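Local coordinates for protein exotoxin A (Pseudomonas aeruginosa, PDB 1IKP) that probably transfers ADP-ribose from NAD to elongation factor 2 in the host cell, using separate binding, targeting and catalytic domains, at residues D6-C11 against S168-S173; S25-V30 against A146-F151; L43-V48 against W101-G106; S111-F116 against E140-L145. The protein carries 2 engineered substitutions. One frame throughout, in Å; residues are numbered along the deposited sequence.

Interaction 1 (D6-C11 against S168-S173); sequences DLWNEC and SHAGVS
The indole of Trp8 has Val172 on one face and a water at its edge. Val172 CG1 lies 3.8 Å from the centroid of the six-membered ring and 17° off its normal, the geometry of a CH-pi contact, with the methyl shifted toward the rim. Met28 of strand 24-29 meets the opposite face, so the ring is layered between two parts of the concanavalin-like beta sandwich that forms the binding domain. In the ring plane, water 1 accepts from Trp8 NE1 and donates to Gly171 O, so the water bridges the indole N-H to the strand backbone. The first torsion of Trp8 sets CG beside its backbone N and anti to the carbonyl carbon, which sends the indole along strand 170-173, where CD1 comes within 3.7 Å of Gly171 CA.

The short helix 7-10 also closes onto Ala170. The methyl CB of this residue packs 3.8 Å from Leu7 CD1 and 4.0 Å from Cys11 CB. Where the chain leaves the helix, Cys11 SG is tied to Cys15 in a disulfide. The start of the helix is fixed by an N-cap, with Asn9 N donating to Asp6 OD1, while Asn9 ND2 donates to Asp6 OD2 over 2.7 Å.

One direct hydrogen bond joins the two backbones: Ala170 N donates to Cys11 O over 3.1 Å, nearly straight at 168°, although the donor stands 36° above the carbonyl plane.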
loop_
_atom_site.group_PDB
_atom_site.type_symbol
_atom_site.label_atom_id
_atom_site.label_comp_id
_atom_site.label_asym_id
_atom_site.label_seq_id
_atom_site.Cartn_x
_atom_site.Cartn_y
_atom_site.Cartn_z
ATOM N N ASP A 6 -19.224 34.498 -1.916
ATOM C CA ASP A 6 -17.780 34.435 -2.145
ATOM C C ASP A 6 -17.172 33.630 -1.013
ATOM O O ASP A 6 -16.875 34.158 0.052
ATOM C CB ASP A 6 -17.198 35.853 -2.157
ATOM C CG ASP A 6 -15.748 35.887 -2.594
ATOM O OD1 ASP A 6 -15.021 34.905 -2.341
ATOM O OD2 ASP A 6 -15.329 36.911 -3.178
ATOM N N LEU A 7 -16.993 32.337 -1.260
ATOM C CA LEU A 7 -16.467 31.420 -0.261
ATOM C C LEU A 7 -15.177 31.845 0.433
ATOM O O LEU A 7 -15.097 31.882 1.666
ATOM C CB LEU A 7 -16.261 30.044 -0.902
ATOM C CG LEU A 7 -15.656 28.925 -0.050
ATOM C CD1 LEU A 7 -16.635 28.480 1.015
ATOM C CD2 LEU A 7 -15.293 27.766 -0.965
ATOM N N TRP A 8 -14.166 32.179 -0.352
ATOM C CA TRP A 8 -12.893 32.530 0.244
ATOM C C TRP A 8 -12.796 33.890 0.889
ATOM O O TRP A 8 -11.911 34.120 1.705
ATOM C CB TRP A 8 -11.773 32.344 -0.772
ATOM C CG TRP A 8 -11.636 30.915 -1.128
ATOM C CD1 TRP A 8 -11.906 29.848 -0.317
ATOM C CD2 TRP A 8 -11.186 30.377 -2.365
ATOM N NE1 TRP A 8 -11.652 28.683 -0.970
ATOM C CE2 TRP A 8 -11.207 28.966 -2.233
ATOM C CE3 TRP A 8 -10.759 30.939 -3.572
ATOM C CZ2 TRP A 8 -10.819 28.107 -3.265
ATOM C CZ3 TRP A 8 -10.372 30.089 -4.604
ATOM C CH2 TRP A 8 -10.403 28.684 -4.442
ATOM N N ASN A 9 -13.696 34.792 0.539
ATOM C CA ASN A 9 -13.635 36.102 1.155
ATOM C C ASN A 9 -14.581 36.209 2.336
ATOM O O ASN A 9 -14.222 36.773 3.366
ATOM C CB ASN A 9 -13.932 37.187 0.124
ATOM C CG ASN A 9 -12.736 37.477 -0.761
ATOM O OD1 ASN A 9 -11.684 37.897 -0.278
ATOM N ND2 ASN A 9 -12.886 37.246 -2.059
ATOM N N GLU A 10 -15.767 35.627 2.205
ATOM C CA GLU A 10 -16.776 35.702 3.258
ATOM C C GLU A 10 -16.683 34.615 4.317
ATOM O O GLU A 10 -17.109 34.808 5.453
ATOM C CB GLU A 10 -18.173 35.648 2.645
ATOM C CG GLU A 10 -18.541 36.826 1.765
ATOM C CD GLU A 10 -19.699 36.507 0.831
ATOM O OE1 GLU A 10 -20.630 35.787 1.244
ATOM O OE2 GLU A 10 -19.681 36.992 -0.314
ATOM N N CYS A 11 -16.142 33.462 3.948
ATOM C CA CYS A 11 -16.064 32.362 4.890
ATOM C C CYS A 11 -14.659 32.028 5.378
ATOM O O CYS A 11 -14.454 30.968 5.976
ATOM C CB CYS A 11 -16.729 31.124 4.270
ATOM S SG CYS A 11 -18.412 31.417 3.616
ATOM N N SER A 168 -16.346 28.086 8.389
ATOM C CA SER A 168 -15.226 28.857 8.903
ATOM C C SER A 168 -13.912 28.346 8.321
ATOM O O SER A 168 -13.807 27.193 7.872
ATOM C CB SER A 168 -15.180 28.823 10.435
ATOM O OG SER A 168 -15.095 27.503 10.954
ATOM N N HIS A 169 -12.911 29.215 8.300
ATOM C CA HIS A 169 -11.604 28.848 7.781
ATOM C C HIS A 169 -11.615 28.199 6.413
ATOM O O HIS A 169 -10.904 27.209 6.170
ATOM C CB HIS A 169 -10.855 27.965 8.778
ATOM C CG HIS A 169 -10.333 28.723 9.958
ATOM N ND1 HIS A 169 -10.954 28.708 11.188
ATOM C CD2 HIS A 169 -9.276 29.561 10.078
ATOM C CE1 HIS A 169 -10.303 29.504 12.017
ATOM N NE2 HIS A 169 -9.284 30.037 11.368
ATOM N N ALA A 170 -12.391 28.758 5.498
ATOM C CA ALA A 170 -12.410 28.251 4.132
ATOM C C ALA A 170 -11.145 28.820 3.496
ATOM O O ALA A 170 -10.776 29.966 3.772
ATOM C CB ALA A 170 -13.637 28.751 3.386
ATOM N N GLY A 171 -10.487 28.041 2.644
ATOM C CA GLY A 171 -9.280 28.532 2.011
ATOM C C GLY A 171 -8.602 27.484 1.150
ATOM O O GLY A 171 -9.030 26.319 1.087
ATOM N N VAL A 172 -7.539 27.912 0.485
ATOM C CA VAL A 172 -6.770 27.032 -0.380
ATOM C C VAL A 172 -5.304 27.422 -0.298
ATOM O O VAL A 172 -4.952 28.616 -0.301
ATOM C CB VAL A 172 -7.288 27.082 -1.855
ATOM C CG1 VAL A 172 -7.239 28.503 -2.416
ATOM C CG2 VAL A 172 -6.477 26.119 -2.710
ATOM N N SER A 173 -4.452 26.413 -0.199
ATOM C CA SER A 173 -3.017 26.610 -0.115
ATOM C C SER A 173 -2.358 25.770 -1.176
ATOM O O SER A 173 -2.984 24.888 -1.761
ATOM C CB SER A 173 -2.500 26.183 1.261
ATOM O OG SER A 173 -2.711 24.799 1.509
HETATM O O HOH W 1 -11.875 25.937 -0.314
#

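Interaction 2 (S25-V30 against A146-F151); sequences SSRMSV and ARDATF
Arg27 reaches over Thr150 and toward Asp148 on the outer face of an antiparallel strand pair. Thr150 OG1 sits 3.0 Å above the guanidinium plane and 3.2 Å from Arg27 CZ, a face contact without hydrogen-bond geometry. Arg27 NH1 makes a salt bridge to Asp148 OD2 at 3.4 Å, with a weak bond to OD1 alongside. A bend at chi2 (-79°) turns the arginine chain back over the neighbouring strand.

On the inner face, Met28 SD lies 3.8 Å from Phe151 CB and 5.5 Å from the ring centroid, oblique to the ring, a Met-aromatic contact. The backbones also meet directly. Phe151 N to Ser26 O (2.8 Å, 176°) and Ser26 N to Phe151 O frame one hydrogen-bonded pair. Met28 N to Ala149 O holds the next, whose return bond, Ala149 N to Met28 O, is weak at 3.4 Å. Past the last bridge, Val30 N donates to Arg147 O.

Farther out, Ser26 OG receives Leu7 N, and Arg147 has its own salt bridge to Asp36. The chemistry is therefore divided by face: long, partly exposed ionic contacts probably add little rigidity outside, whereas the backbone bonds set the register and the Met28-Phe151 packing buries the inner face.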
loop_
_atom_site.group_PDB
_atom_site.type_symbol
_atom_site.label_atom_id
_atom_site.label_comp_id
_atom_site.label_asym_id
_atom_site.label_seq_id
_atom_site.Cartn_x
_atom_site.Cartn_y
_atom_site.Cartn_z
ATOM N N SER A 25 -24.046 29.156 -4.422
ATOM C CA SER A 25 -22.858 28.781 -5.183
ATOM C C SER A 25 -21.773 29.841 -5.126
ATOM O O SER A 25 -22.052 31.028 -4.983
ATOM C CB SER A 25 -23.238 28.538 -6.650
ATOM O OG SER A 25 -23.679 29.744 -7.250
ATOM N N SER A 26 -20.532 29.394 -5.238
ATOM C CA SER A 26 -19.381 30.282 -5.233
ATOM C C SER A 26 -18.322 29.780 -6.191
ATOM O O SER A 26 -17.957 28.601 -6.173
ATOM C CB SER A 26 -18.761 30.384 -3.834
ATOM O OG SER A 26 -17.572 31.166 -3.873
ATOM N N ARG A 27 -17.824 30.683 -7.024
ATOM C CA ARG A 27 -16.780 30.334 -7.961
ATOM C C ARG A 27 -15.503 30.235 -7.144
ATOM O O ARG A 27 -15.316 30.968 -6.180
ATOM C CB ARG A 27 -16.647 31.419 -9.037
ATOM C CG ARG A 27 -17.695 31.346 -10.148
ATOM C CD ARG A 27 -17.355 30.264 -11.174
ATOM N NE ARG A 27 -18.427 30.074 -12.153
ATOM C CZ ARG A 27 -18.403 29.163 -13.123
ATOM N NH1 ARG A 27 -17.357 28.354 -13.257
ATOM N NH2 ARG A 27 -19.434 29.042 -13.945
ATOM N N MET A 28 -14.650 29.289 -7.504
ATOM C CA MET A 28 -13.378 29.092 -6.824
ATOM C C MET A 28 -12.347 29.268 -7.925
ATOM O O MET A 28 -12.122 28.354 -8.725
ATOM C CB MET A 28 -13.288 27.679 -6.242
ATOM C CG MET A 28 -14.311 27.394 -5.130
ATOM S SD MET A 28 -14.149 25.736 -4.375
ATOM C CE MET A 28 -14.362 24.647 -5.810
ATOM N N SER A 29 -11.742 30.449 -7.984
ATOM C CA SER A 29 -10.758 30.743 -9.017
ATOM C C SER A 29 -9.332 30.825 -8.481
ATOM O O SER A 29 -9.069 31.500 -7.490
ATOM C CB SER A 29 -11.111 32.062 -9.706
ATOM O OG SER A 29 -12.455 32.062 -10.146
ATOM N N VAL A 30 -8.425 30.133 -9.159
ATOM C CA VAL A 30 -7.017 30.107 -8.794
ATOM C C VAL A 30 -6.207 30.595 -9.993
ATOM O O VAL A 30 -6.536 30.275 -11.134
ATOM C CB VAL A 30 -6.577 28.676 -8.420
ATOM C CG1 VAL A 30 -5.089 28.636 -8.166
ATOM C CG2 VAL A 30 -7.341 28.208 -7.181
ATOM N N ALA A 146 -8.324 22.870 -10.613
ATOM C CA ALA A 146 -7.232 23.691 -10.070
ATOM C C ALA A 146 -7.235 25.136 -10.559
ATOM O O ALA A 146 -6.308 25.901 -10.239
ATOM C CB ALA A 146 -5.890 23.056 -10.400
ATOM N N ARG A 147 -8.246 25.514 -11.338
ATOM C CA ARG A 147 -8.298 26.882 -11.838
ATOM C C ARG A 147 -9.674 27.529 -11.762
ATOM O O ARG A 147 -9.804 28.656 -11.281
ATOM C CB ARG A 147 -7.779 26.943 -13.277
ATOM C CG ARG A 147 -8.582 26.141 -14.277
ATOM C CD ARG A 147 -7.920 26.179 -15.640
ATOM N NE ARG A 147 -6.544 25.696 -15.575
ATOM C CZ ARG A 147 -5.734 25.596 -16.624
ATOM N NH1 ARG A 147 -6.161 25.948 -17.830
ATOM N NH2 ARG A 147 -4.497 25.145 -16.466
ATOM N N ASP A 148 -10.701 26.822 -12.222
ATOM C CA ASP A 148 -12.042 27.381 -12.214
ATOM C C ASP A 148 -13.111 26.313 -12.085
ATOM O O ASP A 148 -13.356 25.554 -13.019
ATOM C CB ASP A 148 -12.267 28.194 -13.494
ATOM C CG ASP A 148 -13.665 28.781 -13.583
ATOM O OD1 ASP A 148 -14.129 29.389 -12.595
ATOM O OD2 ASP A 148 -14.295 28.647 -14.653
ATOM N N ALA A 149 -13.714 26.251 -10.904
ATOM C CA ALA A 149 -14.794 25.305 -10.619
ATOM C C ALA A 149 -15.750 25.984 -9.644
ATOM O O ALA A 149 -15.374 26.943 -8.968
ATOM C CB ALA A 149 -14.231 24.011 -10.010
ATOM N N THR A 150 -16.973 25.478 -9.548
ATOM C CA THR A 150 -17.950 26.088 -8.669
ATOM C C THR A 150 -18.314 25.191 -7.499
ATOM O O THR A 150 -18.499 23.980 -7.659
ATOM C CB THR A 150 -19.227 26.408 -9.448
ATOM O OG1 THR A 150 -18.904 27.308 -10.510
ATOM C CG2 THR A 150 -20.272 27.052 -8.536
ATOM N N PHE A 151 -18.401 25.800 -6.315
ATOM C CA PHE A 151 -18.785 25.078 -5.111
ATOM C C PHE A 151 -20.291 25.329 -4.883
ATOM O O PHE A 151 -20.725 26.483 -4.757
ATOM C CB PHE A 151 -17.949 25.598 -3.928
ATOM C CG PHE A 151 -18.254 24.945 -2.610
ATOM C CD1 PHE A 151 -18.778 25.696 -1.566
ATOM C CD2 PHE A 151 -17.976 23.601 -2.388
ATOM C CE1 PHE A 151 -19.022 25.115 -0.309
ATOM C CE2 PHE A 151 -18.221 23.013 -1.131
ATOM C CZ PHE A 151 -18.745 23.783 -0.099
#

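Interaction 3 (L43-V48 against W101-G106); sequences LHYSMV and WLVPIG
Strands 43-48 and 101-106 run 160° apart in direction, joined by Leu43 N to Val103 O at 2.8 Å and Tyr45 N to Trp101 O at 2.9 Å, with return bonds from Val103 N and Trp101 N completing two hydrogen-bonded antiparallel pairs. Between them His44 and Leu102 make the non-hydrogen-bonded pair.

The Trp101 indole carries much of the contact. Tyr45 CB stands 3.2 Å above its plane and 3.4 Å from the six-membered ring centroid, a close CH-pi contact. The phenol ring then runs on nearly parallel to the five-membered ring, planes 3° apart with centroids at 4.5 Å, but slid so far that overlap is slight. Trp101 chi1 of 69° places CG between its backbone N and carbonyl carbon, which carries the indole across to the other strand. Met47 CE touches the indole at its edge, 3.9 Å from Trp101 CH2. Beyond the tyrosine, Val103 CG2 packs on Tyr45 CE2, and the Leu43 and Ile105 side chains cross at about a right angle, meeting at CD1 and CG2. On the other face, Leu102 CD2 rests against the His44 ring, whose NE2 is bonded to Asn100 OD1.

Within the sheet, 164-176 flanks 40-49 and 112-120 flanks 97-106; Trp190 of helix 188-191 packs on Leu102 and Pro104.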
loop_
_atom_site.group_PDB
_atom_site.type_symbol
_atom_site.label_atom_id
_atom_site.label_comp_id
_atom_site.label_asym_id
_atom_site.label_seq_id
_atom_site.Cartn_x
_atom_site.Cartn_y
_atom_site.Cartn_z
ATOM N N LEU A 43 -2.389 21.409 -4.347
ATOM C CA LEU A 43 -3.320 22.424 -3.890
ATOM C C LEU A 43 -4.156 21.740 -2.816
ATOM O O LEU A 43 -4.715 20.667 -3.063
ATOM C CB LEU A 43 -4.251 22.873 -5.019
ATOM C CG LEU A 43 -3.589 23.754 -6.068
ATOM C CD1 LEU A 43 -4.441 23.814 -7.320
ATOM C CD2 LEU A 43 -3.392 25.161 -5.471
ATOM N N HIS A 44 -4.213 22.334 -1.625
ATOM C CA HIS A 44 -5.003 21.781 -0.536
ATOM C C HIS A 44 -6.179 22.720 -0.276
ATOM O O HIS A 44 -5.996 23.865 0.184
ATOM C CB HIS A 44 -4.130 21.655 0.721
ATOM C CG HIS A 44 -4.851 21.135 1.925
ATOM N ND1 HIS A 44 -4.236 20.975 3.149
ATOM C CD2 HIS A 44 -6.120 20.692 2.083
ATOM C CE1 HIS A 44 -5.091 20.455 4.009
ATOM N NE2 HIS A 44 -6.242 20.271 3.383
ATOM N N TYR A 45 -7.368 22.242 -0.624
ATOM C CA TYR A 45 -8.628 22.974 -0.437
ATOM C C TYR A 45 -9.264 22.501 0.863
ATOM O O TYR A 45 -9.355 21.306 1.102
ATOM C CB TYR A 45 -9.609 22.673 -1.574
ATOM C CG TYR A 45 -9.212 23.218 -2.923
ATOM C CD1 TYR A 45 -9.731 24.430 -3.389
ATOM C CD2 TYR A 45 -8.317 22.523 -3.740
ATOM C CE1 TYR A 45 -9.377 24.941 -4.632
ATOM C CE2 TYR A 45 -7.951 23.030 -4.991
ATOM C CZ TYR A 45 -8.480 24.230 -5.432
ATOM O OH TYR A 45 -8.127 24.754 -6.667
ATOM N N SER A 46 -9.718 23.422 1.715
ATOM C CA SER A 46 -10.346 22.989 2.958
ATOM C C SER A 46 -11.307 24.037 3.513
ATOM O O SER A 46 -11.301 25.191 3.086
ATOM C CB SER A 46 -9.284 22.670 4.012
ATOM O OG SER A 46 -8.608 23.848 4.440
ATOM N N MET A 47 -12.155 23.599 4.434
ATOM C CA MET A 47 -13.104 24.494 5.113
ATOM C C MET A 47 -13.691 23.712 6.261
ATOM O O MET A 47 -13.772 22.485 6.219
ATOM C CB MET A 47 -14.234 24.948 4.176
ATOM C CG MET A 47 -15.127 23.833 3.654
ATOM S SD MET A 47 -16.351 24.404 2.466
ATOM C CE MET A 47 -15.381 24.409 0.950
ATOM N N VAL A 48 -14.116 24.429 7.289
ATOM C CA VAL A 48 -14.709 23.815 8.459
ATOM C C VAL A 48 -16.218 24.051 8.387
ATOM O O VAL A 48 -16.669 25.188 8.245
ATOM C CB VAL A 48 -14.120 24.434 9.739
ATOM C CG1 VAL A 48 -14.829 23.880 10.963
ATOM C CG2 VAL A 48 -12.614 24.144 9.799
ATOM N N TRP A 101 -9.826 18.562 0.177
ATOM C CA TRP A 101 -9.533 17.844 -1.055
ATOM C C TRP A 101 -8.206 18.347 -1.605
ATOM O O TRP A 101 -7.842 19.523 -1.436
ATOM C CB TRP A 101 -10.696 17.865 -2.086
ATOM C CG TRP A 101 -11.031 19.135 -2.747
ATOM C CD1 TRP A 101 -10.658 19.531 -3.998
ATOM C CD2 TRP A 101 -11.881 20.167 -2.233
ATOM N NE1 TRP A 101 -11.230 20.745 -4.305
ATOM C CE2 TRP A 101 -11.979 21.159 -3.234
ATOM C CE3 TRP A 101 -12.568 20.351 -1.021
ATOM C CZ2 TRP A 101 -12.733 22.325 -3.068
ATOM C CZ3 TRP A 101 -13.332 21.524 -0.851
ATOM C CH2 TRP A 101 -13.399 22.494 -1.879
ATOM N N LEU A 102 -7.453 17.430 -2.212
ATOM C CA LEU A 102 -6.139 17.729 -2.752
ATOM C C LEU A 102 -6.138 17.583 -4.261
ATOM O O LEU A 102 -6.563 16.549 -4.803
ATOM C CB LEU A 102 -5.089 16.769 -2.170
ATOM C CG LEU A 102 -5.081 16.548 -0.658
ATOM C CD1 LEU A 102 -3.984 15.574 -0.280
ATOM C CD2 LEU A 102 -4.897 17.884 0.050
ATOM N N VAL A 103 -5.649 18.623 -4.934
ATOM C CA VAL A 103 -5.545 18.618 -6.396
ATOM C C VAL A 103 -4.056 18.744 -6.745
ATOM O O VAL A 103 -3.418 19.746 -6.408
ATOM C CB VAL A 103 -6.338 19.791 -7.016
ATOM C CG1 VAL A 103 -6.232 19.751 -8.560
ATOM C CG2 VAL A 103 -7.802 19.705 -6.571
ATOM N N PRO A 104 -3.480 17.723 -7.410
ATOM C CA PRO A 104 -2.062 17.801 -7.758
ATOM C C PRO A 104 -1.886 18.666 -8.988
ATOM O O PRO A 104 -2.796 18.791 -9.804
ATOM C CB PRO A 104 -1.685 16.338 -7.976
ATOM C CG PRO A 104 -2.922 15.784 -8.631
ATOM C CD PRO A 104 -4.066 16.437 -7.846
ATOM N N ILE A 105 -0.715 19.296 -9.084
ATOM C CA ILE A 105 -0.407 20.135 -10.236
ATOM C C ILE A 105 0.991 19.755 -10.721
ATOM O O ILE A 105 1.841 19.306 -9.950
ATOM C CB ILE A 105 -0.507 21.667 -9.903
ATOM C CG1 ILE A 105 0.399 22.025 -8.729
ATOM C CG2 ILE A 105 -1.962 22.048 -9.624
ATOM C CD1 ILE A 105 0.374 23.516 -8.388
ATOM N N GLY A 106 1.207 19.900 -12.021
ATOM C CA GLY A 106 2.491 19.541 -12.593
ATOM C C GLY A 106 2.293 18.700 -13.841
ATOM O O GLY A 106 1.235 18.099 -14.032
#

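Interaction 4 (S111-F116 against E140-L145); sequences SNIKVF and ELLAKL
Leu142 and Ile113 make the main apolar contact between helix 139-145 and strand 112-120 of the binding domain. Ile113 CG2 lies 3.5 Å from Leu142 CD2, closer than usual for two methyl carbons, so the packing at this point is tight. The same Ile113 CG2 has a looser second neighbour in Leu145 CD1 at 4.2 Å. One methyl thus rests against leucines three positions apart, about one helical turn, which identifies the helix face turned to the strand. Chi1 of 65° puts CG1 of Ile113 between the backbone N and carbonyl carbon and leaves CG2 anti to the carbonyl carbon, directed at the helix.

A second kind of contact is side chain on backbone. The other branch of Leu142, CD1, rests 3.6 Å from Ser111 CA and 3.8 Å from Asn112 N, so the two methyls are shared out, CD1 on the backbone at Ser111 and Asn112, CD2 on Ile113.

The polar groups belong to the surroundings of this contact. Lys114 NZ donates to Asn112 OD1 over 2.9 Å, from 42° above the carbonyl plane, and is also engaged by Glu270 in a salt bridge and by Thr134. The hydroxyl of Ser111 is bonded to Glu136. Such links tie the strand to its own sheet and to Glu270 in the targeting region, while the helix is held to it by carbon contacts.

The helix axis segment passes 9.3 Å from that of the strand at 51°. Strand 112-120 lies between 97-106 and 126-136, whose residues Val103 and Ile135 flank Ile113; Pro104 and Met137 also pack on Leu142.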
loop_
_atom_site.group_PDB
_atom_site.type_symbol
_atom_site.label_atom_id
_atom_site.label_comp_id
_atom_site.label_asym_id
_atom_site.label_seq_id
_atom_site.Cartn_x
_atom_site.Cartn_y
_atom_site.Cartn_z
ATOM N N SER A 111 -3.566 11.518 -11.969
ATOM C CA SER A 111 -4.805 12.035 -12.553
ATOM C C SER A 111 -6.024 11.915 -11.640
ATOM O O SER A 111 -7.150 11.784 -12.106
ATOM C CB SER A 111 -5.074 11.328 -13.893
ATOM O OG SER A 111 -5.070 9.916 -13.794
ATOM N N ASN A 112 -5.796 11.996 -10.334
ATOM C CA ASN A 112 -6.870 11.881 -9.369
ATOM C C ASN A 112 -6.736 12.936 -8.288
ATOM O O ASN A 112 -5.712 13.627 -8.191
ATOM C CB ASN A 112 -6.851 10.483 -8.719
ATOM C CG ASN A 112 -5.535 10.164 -8.017
ATOM O OD1 ASN A 112 -5.224 10.697 -6.943
ATOM N ND2 ASN A 112 -4.744 9.280 -8.631
ATOM N N ILE A 113 -7.806 13.078 -7.514
ATOM C CA ILE A 113 -7.765 13.953 -6.341
ATOM C C ILE A 113 -7.887 13.069 -5.098
ATOM O O ILE A 113 -8.304 11.897 -5.174
ATOM C CB ILE A 113 -8.928 14.989 -6.273
ATOM C CG1 ILE A 113 -10.279 14.301 -6.107
ATOM C CG2 ILE A 113 -8.836 15.930 -7.419
ATOM C CD1 ILE A 113 -11.394 15.302 -5.770
ATOM N N LYS A 114 -7.494 13.637 -3.949
ATOM C CA LYS A 114 -7.671 12.938 -2.671
ATOM C C LYS A 114 -8.709 13.750 -1.917
ATOM O O LYS A 114 -8.775 14.971 -2.065
ATOM C CB LYS A 114 -6.405 12.932 -1.805
ATOM C CG LYS A 114 -5.192 12.308 -2.453
ATOM C CD LYS A 114 -5.467 10.900 -2.955
ATOM C CE LYS A 114 -4.174 10.247 -3.465
ATOM N NZ LYS A 114 -4.525 9.279 -4.507
ATOM N N VAL A 115 -9.522 13.058 -1.129
ATOM C CA VAL A 115 -10.534 13.712 -0.302
ATOM C C VAL A 115 -10.456 13.096 1.092
ATOM O O VAL A 115 -10.315 11.875 1.235
ATOM C CB VAL A 115 -11.962 13.484 -0.877
ATOM C CG1 VAL A 115 -13.014 14.198 0.008
ATOM C CG2 VAL A 115 -12.035 14.019 -2.293
ATOM N N PHE A 116 -10.524 13.932 2.125
ATOM C CA PHE A 116 -10.549 13.399 3.478
ATOM C C PHE A 116 -11.286 14.339 4.429
ATOM O O PHE A 116 -11.444 15.544 4.152
ATOM C CB PHE A 116 -9.153 13.052 4.011
ATOM C CG PHE A 116 -8.206 14.189 4.040
ATOM C CD1 PHE A 116 -7.366 14.446 2.965
ATOM C CD2 PHE A 116 -8.131 15.006 5.159
ATOM C CE1 PHE A 116 -6.457 15.502 3.009
ATOM C CE2 PHE A 116 -7.218 16.063 5.193
ATOM C CZ PHE A 116 -6.390 16.306 4.127
ATOM N N GLU A 140 -7.518 16.660 -17.831
ATOM C CA GLU A 140 -8.191 17.905 -18.144
ATOM C C GLU A 140 -9.133 18.387 -17.042
ATOM O O GLU A 140 -9.167 19.577 -16.724
ATOM C CB GLU A 140 -8.919 17.768 -19.476
ATOM C CG GLU A 140 -9.390 19.086 -20.041
ATOM C CD GLU A 140 -8.281 20.124 -20.210
ATOM O OE1 GLU A 140 -7.193 19.774 -20.711
ATOM O OE2 GLU A 140 -8.511 21.300 -19.853
ATOM N N LEU A 141 -9.885 17.469 -16.449
ATOM C CA LEU A 141 -10.757 17.880 -15.361
ATOM C C LEU A 141 -9.932 18.332 -14.159
ATOM O O LEU A 141 -10.337 19.237 -13.452
ATOM C CB LEU A 141 -11.724 16.758 -14.993
ATOM C CG LEU A 141 -12.741 16.987 -13.859
ATOM C CD1 LEU A 141 -13.459 18.323 -13.975
ATOM C CD2 LEU A 141 -13.730 15.836 -13.917
ATOM N N LEU A 142 -8.769 17.722 -13.920
ATOM C CA LEU A 142 -7.934 18.187 -12.804
ATOM C C LEU A 142 -7.512 19.630 -13.039
ATOM O O LEU A 142 -7.464 20.448 -12.112
ATOM C CB LEU A 142 -6.667 17.361 -12.681
ATOM C CG LEU A 142 -6.746 16.032 -11.961
ATOM C CD1 LEU A 142 -5.333 15.511 -11.803
ATOM C CD2 LEU A 142 -7.402 16.189 -10.576
ATOM N N ALA A 143 -7.154 19.941 -14.280
ATOM C CA ALA A 143 -6.752 21.293 -14.615
ATOM C C ALA A 143 -7.907 22.247 -14.306
ATOM O O ALA A 143 -7.704 23.348 -13.787
ATOM C CB ALA A 143 -6.373 21.373 -16.090
ATOM N N LYS A 144 -9.129 21.826 -14.613
ATOM C CA LYS A 144 -10.282 22.675 -14.348
ATOM C C LYS A 144 -10.517 22.845 -12.850
ATOM O O LYS A 144 -10.841 23.932 -12.383
ATOM C CB LYS A 144 -11.540 22.094 -14.995
ATOM C CG LYS A 144 -12.741 23.016 -14.896
ATOM C CD LYS A 144 -13.971 22.424 -15.566
ATOM C CE LYS A 144 -15.074 23.465 -15.695
ATOM N NZ LYS A 144 -15.446 24.072 -14.370
ATOM N N LEU A 145 -10.357 21.766 -12.096
ATOM C CA LEU A 145 -10.542 21.846 -10.654
ATOM C C LEU A 145 -9.501 22.746 -9.996
ATOM O O LEU A 145 -9.777 23.339 -8.946
ATOM C CB LEU A 145 -10.487 20.449 -10.034
ATOM C CG LEU A 145 -11.644 19.540 -10.455
ATOM C CD1 LEU A 145 -11.399 18.151 -9.927
ATOM C CD2 LEU A 145 -12.963 20.080 -9.915
#

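All four contacts lie in the binding region, with centres 9 to 19 Å apart. Interaction 1 closes the longest loop and encloses interaction 2, which in turn encloses interactions 3 and 4 in series. Strands 164-176, 40-49, 97-106 and 112-120 are successive neighbours in one sheet, joining interactions 1, 3 and 4; interaction 2 belongs to the other, six-stranded antiparallel sheet. Side chains bridge the two: Phe151 CZ lies 3.6 Å from Met47 SD, and Ala146 CB 3.5 Å from Leu43 CD1. Tyr45 OH also lies 3.1 Å from Leu145 O, a probable hydrogen bond. The N-terminal helix and helix 139-145 therefore pack against a shared sandwich core, consistent with one compact domain.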